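Local coordinates for UPF0336 protein Rv0637 (Mycobacterium tuberculosis, PDB 5ZY8) that is the HadC subunit and is probably part of a (3R)-hydroxyacyl-[acyl-carrier-protein] dehydratase, with a hot-dog fold, at residues M107-V112 with D119-R124; M10-P15 with Q68-R73. All coordinates share one frame; numbering follows the deposited sequence.

Contact 1: residues M107-V112 with D119-R124; sequences MDIHSV and DIVVTR
His110 and Ser111 both face Val122 across two antiparallel strands, which makes this a classic beta bulge. The carbonyl of Val122 is the pivot: Val122 O takes a hydrogen bond from His110 N at 2.7 Å, nearly in line with the C=O but bent at the hydrogen, and a weak one from Ser111 N at 3.4 Å. Val122 N returns a bond to Ser111 O. Before the bulge, Asp108 and Arg124 form a regular hydrogen-bonded pair, with Asp108 N 2.8 Å from Arg124 O and Arg124 N bound to Asp108 O; beyond it the register has slipped by one residue.

Arg124 shows how a long, jointed side chain suits a strand face. Arg124 CB lies 4.0 Å from Asp108 O. CG stands anti to the backbone N (chi1 164°) and Arg124 CD reaches toward the His110 ring, 4.3 Å from His110 CD2, before the chain bends at chi3. Arg124 NE then meets Asp108 OD2 at 3.8 Å, a long salt bridge at the edge of the guanidinium, whose plane is turned 38° from the carboxylate. At the tip, NH2 forms a salt bridge with Glu137 and a hydrogen bond with the Tyr139 hydroxyl, while Asp108 OD2 has its stronger partner in Arg106, a salt bridge, and this chain of alternating charges probably tempers each one.

The beta-branched residues suit the extended backbone of a strand. Val122 CG1 lies alongside His110 CB at 3.8 Å, and its other methyl, CG2, sits by Ser111. On the face of Ile109, Val112, Val121 and Thr123, Ile109 CD1 reaches Val121 CG1 at 4.0 Å. Strand 11-19 continues the sheet beyond 102-113, and strand 134-143 flanks 120-129 on its other side, while Val67 and Gln68 of helix 61-74 pack against Met107, and Phe71 against Ile109.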
loop_
_atom_site.group_PDB
_atom_site.type_symbol
_atom_site.label_atom_id
_atom_site.label_comp_id
_atom_site.label_asym_id
_atom_site.label_seq_id
_atom_site.Cartn_x
_atom_site.Cartn_y
_atom_site.Cartn_z
ATOM N N MET C 107 -10.189 -12.540 16.448
ATOM C CA MET C 107 -9.253 -13.651 16.387
ATOM C C MET C 107 -9.492 -14.581 17.570
ATOM O O MET C 107 -9.477 -14.138 18.721
ATOM C CB MET C 107 -7.821 -13.132 16.405
ATOM C CG MET C 107 -6.791 -14.104 15.902
ATOM S SD MET C 107 -5.203 -13.529 16.493
ATOM C CE MET C 107 -5.399 -13.875 18.240
ATOM N N ASP C 108 -9.681 -15.870 17.290
ATOM C CA ASP C 108 -9.692 -16.882 18.335
ATOM C C ASP C 108 -8.420 -17.716 18.268
ATOM O O ASP C 108 -7.876 -17.974 17.191
ATOM C CB ASP C 108 -10.901 -17.830 18.205
ATOM C CG ASP C 108 -12.239 -17.100 18.141
ATOM O OD1 ASP C 108 -12.254 -15.868 18.340
ATOM O OD2 ASP C 108 -13.283 -17.767 17.915
ATOM N N ILE C 109 -7.987 -18.197 19.426
ATOM C CA ILE C 109 -6.915 -19.182 19.469
ATOM C C ILE C 109 -7.533 -20.558 19.240
ATOM O O ILE C 109 -8.237 -21.098 20.103
ATOM C CB ILE C 109 -6.142 -19.131 20.785
ATOM C CG1 ILE C 109 -5.527 -17.744 20.952
ATOM C CG2 ILE C 109 -5.110 -20.259 20.821
ATOM C CD1 ILE C 109 -4.184 -17.575 20.300
ATOM N N HIS C 110 -7.297 -21.105 18.052
ATOM C CA HIS C 110 -7.944 -22.340 17.640
ATOM C C HIS C 110 -7.249 -23.551 18.245
ATOM O O HIS C 110 -7.918 -24.502 18.657
ATOM C CB HIS C 110 -7.957 -22.424 16.115
ATOM C CG HIS C 110 -8.900 -23.448 15.566
ATOM N ND1 HIS C 110 -8.484 -24.698 15.156
ATOM C CD2 HIS C 110 -10.235 -23.405 15.344
ATOM C CE1 HIS C 110 -9.523 -25.381 14.708
ATOM N NE2 HIS C 110 -10.596 -24.619 14.810
ATOM N N SER C 111 -5.920 -23.529 18.325
ATOM C CA SER C 111 -5.155 -24.671 18.804
ATOM C C SER C 111 -3.803 -24.174 19.281
ATOM O O SER C 111 -3.262 -23.201 18.746
ATOM C CB SER C 111 -4.922 -25.729 17.710
ATOM O OG SER C 111 -6.026 -25.862 16.838
ATOM N N VAL C 112 -3.252 -24.874 20.269
ATOM C CA VAL C 112 -1.897 -24.639 20.758
ATOM C C VAL C 112 -1.265 -26.009 20.938
ATOM O O VAL C 112 -1.838 -26.874 21.606
ATOM C CB VAL C 112 -1.860 -23.852 22.086
ATOM C CG1 VAL C 112 -0.419 -23.645 22.545
ATOM C CG2 VAL C 112 -2.574 -22.522 21.955
ATOM N N ASP C 119 6.686 -24.534 19.386
ATOM C CA ASP C 119 5.264 -24.323 19.628
ATOM C C ASP C 119 4.489 -24.156 18.318
ATOM O O ASP C 119 5.036 -23.703 17.309
ATOM C CB ASP C 119 5.080 -23.086 20.516
ATOM C CG ASP C 119 5.526 -23.326 21.954
ATOM O OD1 ASP C 119 4.938 -24.197 22.632
ATOM O OD2 ASP C 119 6.489 -22.658 22.395
ATOM N N ILE C 120 3.207 -24.536 18.344
ATOM C CA ILE C 120 2.333 -24.540 17.165
ATOM C C ILE C 120 1.023 -23.863 17.555
ATOM O O ILE C 120 0.188 -24.479 18.230
ATOM C CB ILE C 120 2.043 -25.956 16.651
ATOM C CG1 ILE C 120 3.320 -26.782 16.533
ATOM C CG2 ILE C 120 1.337 -25.877 15.302
ATOM C CD1 ILE C 120 4.207 -26.349 15.455
ATOM N N VAL C 121 0.801 -22.636 17.091
ATOM C CA VAL C 121 -0.446 -21.938 17.376
ATOM C C VAL C 121 -1.227 -21.757 16.086
ATOM O O VAL C 121 -0.674 -21.332 15.068
ATOM C CB VAL C 121 -0.193 -20.584 18.056
ATOM C CG1 VAL C 121 -1.463 -20.079 18.711
ATOM C CG2 VAL C 121 0.910 -20.721 19.087
ATOM N N VAL C 122 -2.517 -22.076 16.135
ATOM C CA VAL C 122 -3.427 -21.884 15.013
ATOM C C VAL C 122 -4.370 -20.763 15.402
ATOM O O VAL C 122 -5.189 -20.919 16.317
ATOM C CB VAL C 122 -4.207 -23.159 14.670
ATOM C CG1 VAL C 122 -5.228 -22.872 13.581
ATOM C CG2 VAL C 122 -3.253 -24.250 14.229
ATOM N N THR C 123 -4.245 -19.625 14.726
ATOM C CA THR C 123 -5.182 -18.531 14.902
ATOM C C THR C 123 -6.316 -18.658 13.894
ATOM O O THR C 123 -6.101 -19.070 12.751
ATOM C CB THR C 123 -4.472 -17.185 14.755
ATOM O OG1 THR C 123 -4.152 -16.944 13.376
ATOM C CG2 THR C 123 -3.197 -17.185 15.577
ATOM N N ARG C 124 -7.524 -18.288 14.326
ATOM C CA ARG C 124 -8.704 -18.217 13.468
ATOM C C ARG C 124 -9.174 -16.771 13.480
ATOM O O ARG C 124 -9.600 -16.261 14.519
ATOM C CB ARG C 124 -9.805 -19.171 13.947
ATOM C CG ARG C 124 -11.210 -18.918 13.372
ATOM C CD ARG C 124 -12.234 -19.893 13.978
ATOM N NE ARG C 124 -13.466 -19.268 14.469
ATOM C CZ ARG C 124 -14.685 -19.534 14.004
ATOM N NH1 ARG C 124 -15.743 -18.922 14.524
ATOM N NH2 ARG C 124 -14.850 -20.413 13.023
#

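Contact 2: residues M10-P15 with Q68-R73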
loop_
_atom_site.group_PDB
_atom_site.type_symbol
_atom_site.label_atom_id
_atom_site.label_comp_id
_atom_site.label_asym_id
_atom_site.label_seq_id
_atom_site.Cartn_x
_atom_site.Cartn_y
_atom_site.Cartn_z
ATOM N N MET C 10 -8.501 -18.087 23.973
ATOM C CA MET C 10 -8.669 -16.646 24.059
ATOM C C MET C 10 -9.353 -16.108 22.804
ATOM O O MET C 10 -9.019 -16.496 21.678
ATOM C CB MET C 10 -7.309 -15.985 24.261
ATOM C CG MET C 10 -6.949 -15.810 25.725
ATOM S SD MET C 10 -5.241 -15.314 26.010
ATOM C CE MET C 10 -5.301 -14.968 27.769
ATOM N N ILE C 11 -10.326 -15.220 23.002
ATOM C CA ILE C 11 -11.007 -14.525 21.914
ATOM C C ILE C 11 -10.564 -13.076 21.990
ATOM O O ILE C 11 -10.724 -12.426 23.032
ATOM C CB ILE C 11 -12.539 -14.632 22.004
ATOM C CG1 ILE C 11 -13.016 -16.076 21.834
ATOM C CG2 ILE C 11 -13.206 -13.712 20.984
ATOM C CD1 ILE C 11 -14.477 -16.275 22.188
ATOM N N TRP C 12 -10.026 -12.564 20.886
ATOM C CA TRP C 12 -9.473 -11.213 20.832
ATOM C C TRP C 12 -10.282 -10.422 19.813
ATOM O O TRP C 12 -10.142 -10.627 18.605
ATOM C CB TRP C 12 -7.981 -11.256 20.494
ATOM C CG TRP C 12 -7.279 -9.954 20.681
ATOM C CD1 TRP C 12 -7.021 -9.003 19.734
ATOM C CD2 TRP C 12 -6.783 -9.431 21.917
ATOM N NE1 TRP C 12 -6.365 -7.934 20.301
ATOM C CE2 TRP C 12 -6.212 -8.170 21.642
ATOM C CE3 TRP C 12 -6.760 -9.911 23.229
ATOM C CZ2 TRP C 12 -5.627 -7.385 22.631
ATOM C CZ3 TRP C 12 -6.176 -9.132 24.207
ATOM C CH2 TRP C 12 -5.622 -7.882 23.905
ATOM N N ARG C 13 -11.155 -9.546 20.305
ATOM C CA ARG C 13 -11.926 -8.671 19.433
ATOM C C ARG C 13 -11.095 -7.446 19.066
ATOM O O ARG C 13 -10.553 -6.765 19.945
ATOM C CB ARG C 13 -13.240 -8.264 20.107
ATOM C CG ARG C 13 -14.334 -9.330 20.013
ATOM C CD ARG C 13 -15.434 -9.128 21.042
ATOM N NE ARG C 13 -15.536 -10.253 21.972
ATOM C CZ ARG C 13 -15.936 -10.150 23.239
ATOM N NH1 ARG C 13 -16.000 -11.231 24.010
ATOM N NH2 ARG C 13 -16.274 -8.967 23.736
ATOM N N TYR C 14 -10.977 -7.182 17.767
ATOM C CA TYR C 14 -10.205 -6.037 17.302
ATOM C C TYR C 14 -11.011 -4.764 17.522
ATOM O O TYR C 14 -12.139 -4.662 17.022
ATOM C CB TYR C 14 -9.844 -6.193 15.836
ATOM C CG TYR C 14 -8.781 -5.226 15.345
ATOM C CD1 TYR C 14 -7.480 -5.280 15.836
ATOM C CD2 TYR C 14 -9.065 -4.290 14.351
ATOM C CE1 TYR C 14 -6.502 -4.405 15.379
ATOM C CE2 TYR C 14 -8.095 -3.418 13.883
ATOM C CZ TYR C 14 -6.812 -3.477 14.400
ATOM O OH TYR C 14 -5.836 -2.608 13.937
ATOM N N PRO C 15 -10.479 -3.780 18.254
ATOM C CA PRO C 15 -11.293 -2.624 18.670
ATOM C C PRO C 15 -11.607 -1.632 17.554
ATOM O O PRO C 15 -12.253 -0.611 17.820
ATOM C CB PRO C 15 -10.422 -1.972 19.754
ATOM C CG PRO C 15 -9.021 -2.339 19.371
ATOM C CD PRO C 15 -9.091 -3.703 18.751
ATOM N N GLN C 68 -3.587 -9.915 14.734
ATOM C CA GLN C 68 -2.585 -10.778 15.345
ATOM C C GLN C 68 -1.541 -9.957 16.090
ATOM O O GLN C 68 -1.201 -10.269 17.237
ATOM C CB GLN C 68 -1.915 -11.660 14.291
ATOM C CG GLN C 68 -2.696 -12.894 13.875
ATOM C CD GLN C 68 -2.161 -13.506 12.586
ATOM O OE1 GLN C 68 -1.019 -13.975 12.536
ATOM N NE2 GLN C 68 -2.984 -13.509 11.542
ATOM N N LEU C 69 -1.020 -8.898 15.459
ATOM C CA LEU C 69 -0.019 -8.080 16.135
ATOM C C LEU C 69 -0.601 -7.346 17.335
ATOM O O LEU C 69 0.070 -7.223 18.364
ATOM C CB LEU C 69 0.632 -7.092 15.169
ATOM C CG LEU C 69 1.300 -7.714 13.949
ATOM C CD1 LEU C 69 1.731 -6.635 12.976
ATOM C CD2 LEU C 69 2.478 -8.599 14.351
ATOM N N ASP C 70 -1.838 -6.855 17.237
ATOM C CA ASP C 70 -2.458 -6.249 18.413
ATOM C C ASP C 70 -2.496 -7.238 19.572
ATOM O O ASP C 70 -2.238 -6.866 20.723
ATOM C CB ASP C 70 -3.862 -5.741 18.083
ATOM C CG ASP C 70 -4.467 -4.897 19.208
ATOM O OD1 ASP C 70 -4.908 -5.463 20.228
ATOM O OD2 ASP C 70 -4.514 -3.658 19.070
ATOM N N PHE C 71 -2.764 -8.513 19.270
ATOM C CA PHE C 71 -2.824 -9.557 20.292
ATOM C C PHE C 71 -1.457 -9.789 20.929
ATOM O O PHE C 71 -1.323 -9.775 22.157
ATOM C CB PHE C 71 -3.371 -10.842 19.662
ATOM C CG PHE C 71 -3.330 -12.044 20.566
ATOM C CD1 PHE C 71 -4.277 -12.215 21.566
ATOM C CD2 PHE C 71 -2.368 -13.034 20.381
ATOM C CE1 PHE C 71 -4.243 -13.334 22.397
ATOM C CE2 PHE C 71 -2.336 -14.159 21.204
ATOM C CZ PHE C 71 -3.276 -14.308 22.211
ATOM N N PHE C 72 -0.433 -10.034 20.111
ATOM C CA PHE C 72 0.893 -10.306 20.653
ATOM C C PHE C 72 1.460 -9.103 21.406
ATOM O O PHE C 72 2.222 -9.276 22.368
ATOM C CB PHE C 72 1.830 -10.745 19.528
ATOM C CG PHE C 72 1.466 -12.086 18.932
ATOM C CD1 PHE C 72 1.305 -13.205 19.744
ATOM C CD2 PHE C 72 1.264 -12.226 17.562
ATOM C CE1 PHE C 72 0.963 -14.444 19.201
ATOM C CE2 PHE C 72 0.921 -13.460 17.014
ATOM C CZ PHE C 72 0.771 -14.570 17.838
ATOM N N ARG C 73 1.111 -7.882 20.987
ATOM C CA ARG C 73 1.483 -6.702 21.764
ATOM C C ARG C 73 0.848 -6.689 23.149
ATOM O O ARG C 73 1.385 -6.055 24.063
ATOM C CB ARG C 73 1.135 -5.420 20.998
ATOM C CG ARG C 73 1.936 -5.241 19.717
ATOM C CD ARG C 73 2.295 -3.788 19.479
ATOM N NE ARG C 73 2.875 -3.577 18.153
ATOM C CZ ARG C 73 4.162 -3.789 17.871
ATOM N NH1 ARG C 73 4.630 -3.578 16.649
ATOM N NH2 ARG C 73 4.978 -4.253 18.812
#
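Phe71, Trp12 and Asp70 carry this contact, in which helix 61-74, the long helix of the hot-dog fold, packs against strand 11-19 at the sheet margin. The axes of strand 11-14 and helix 68-73 approach to 9.2 Å, a gap large flat side chains can bridge. Trp12 leaves the strand with CG anti to its backbone N (chi1 -169°), which carries the indole toward the helix. Phe71 meets it in an offset edge-to-face stack: the edge of the phenyl faces the five-membered ring, planes at 78°, and Phe71 CD1 comes within 3.8 Å of Trp12 CD2. Phe71 CB adds a CH-pi contact, standing over the face of the same ring, 4.1 Å from its centroid. At the next carbon along the same edge, Met10 SD lies 4.2 Å from Phe71 CE1, a Met-aromatic contact.

Tryptophan suits this place because it joins a broad apolar surface to one polar N-H, and Asp70 receives it. The methylene CB of Asp70 lies 4.0 Å from Tyr14 CE1. Asp70 OD1 accepts a hydrogen bond from Trp12 NE1 at 2.9 Å, bent at the hydrogen, in the indole plane but on the anti side of the carboxylate and 31° out of its plane.

Overall arrangement
From the N terminus the chain enters strand 11-19, passes through helices 22-31 and 42-47, and returns in helix 61-74, where contact 2 closes this long excursion of some fifty residues. It then runs through strand 85-93 into strand 102-113 and turns back into 120-129; contact 1 closes that short hairpin. The two therefore lie in series, neither nested nor crossing, with centres about 12 Å apart. In space they meet where strand 11-19 lies beside strand 102-113 in the sheet: Met10 and Trp12 of contact 2 pair through their backbones with Ile109 and Met107 of contact 1, and Met107 CE packs on Phe71. Together they tie the helix to three neighbouring strands of the antiparallel sheet.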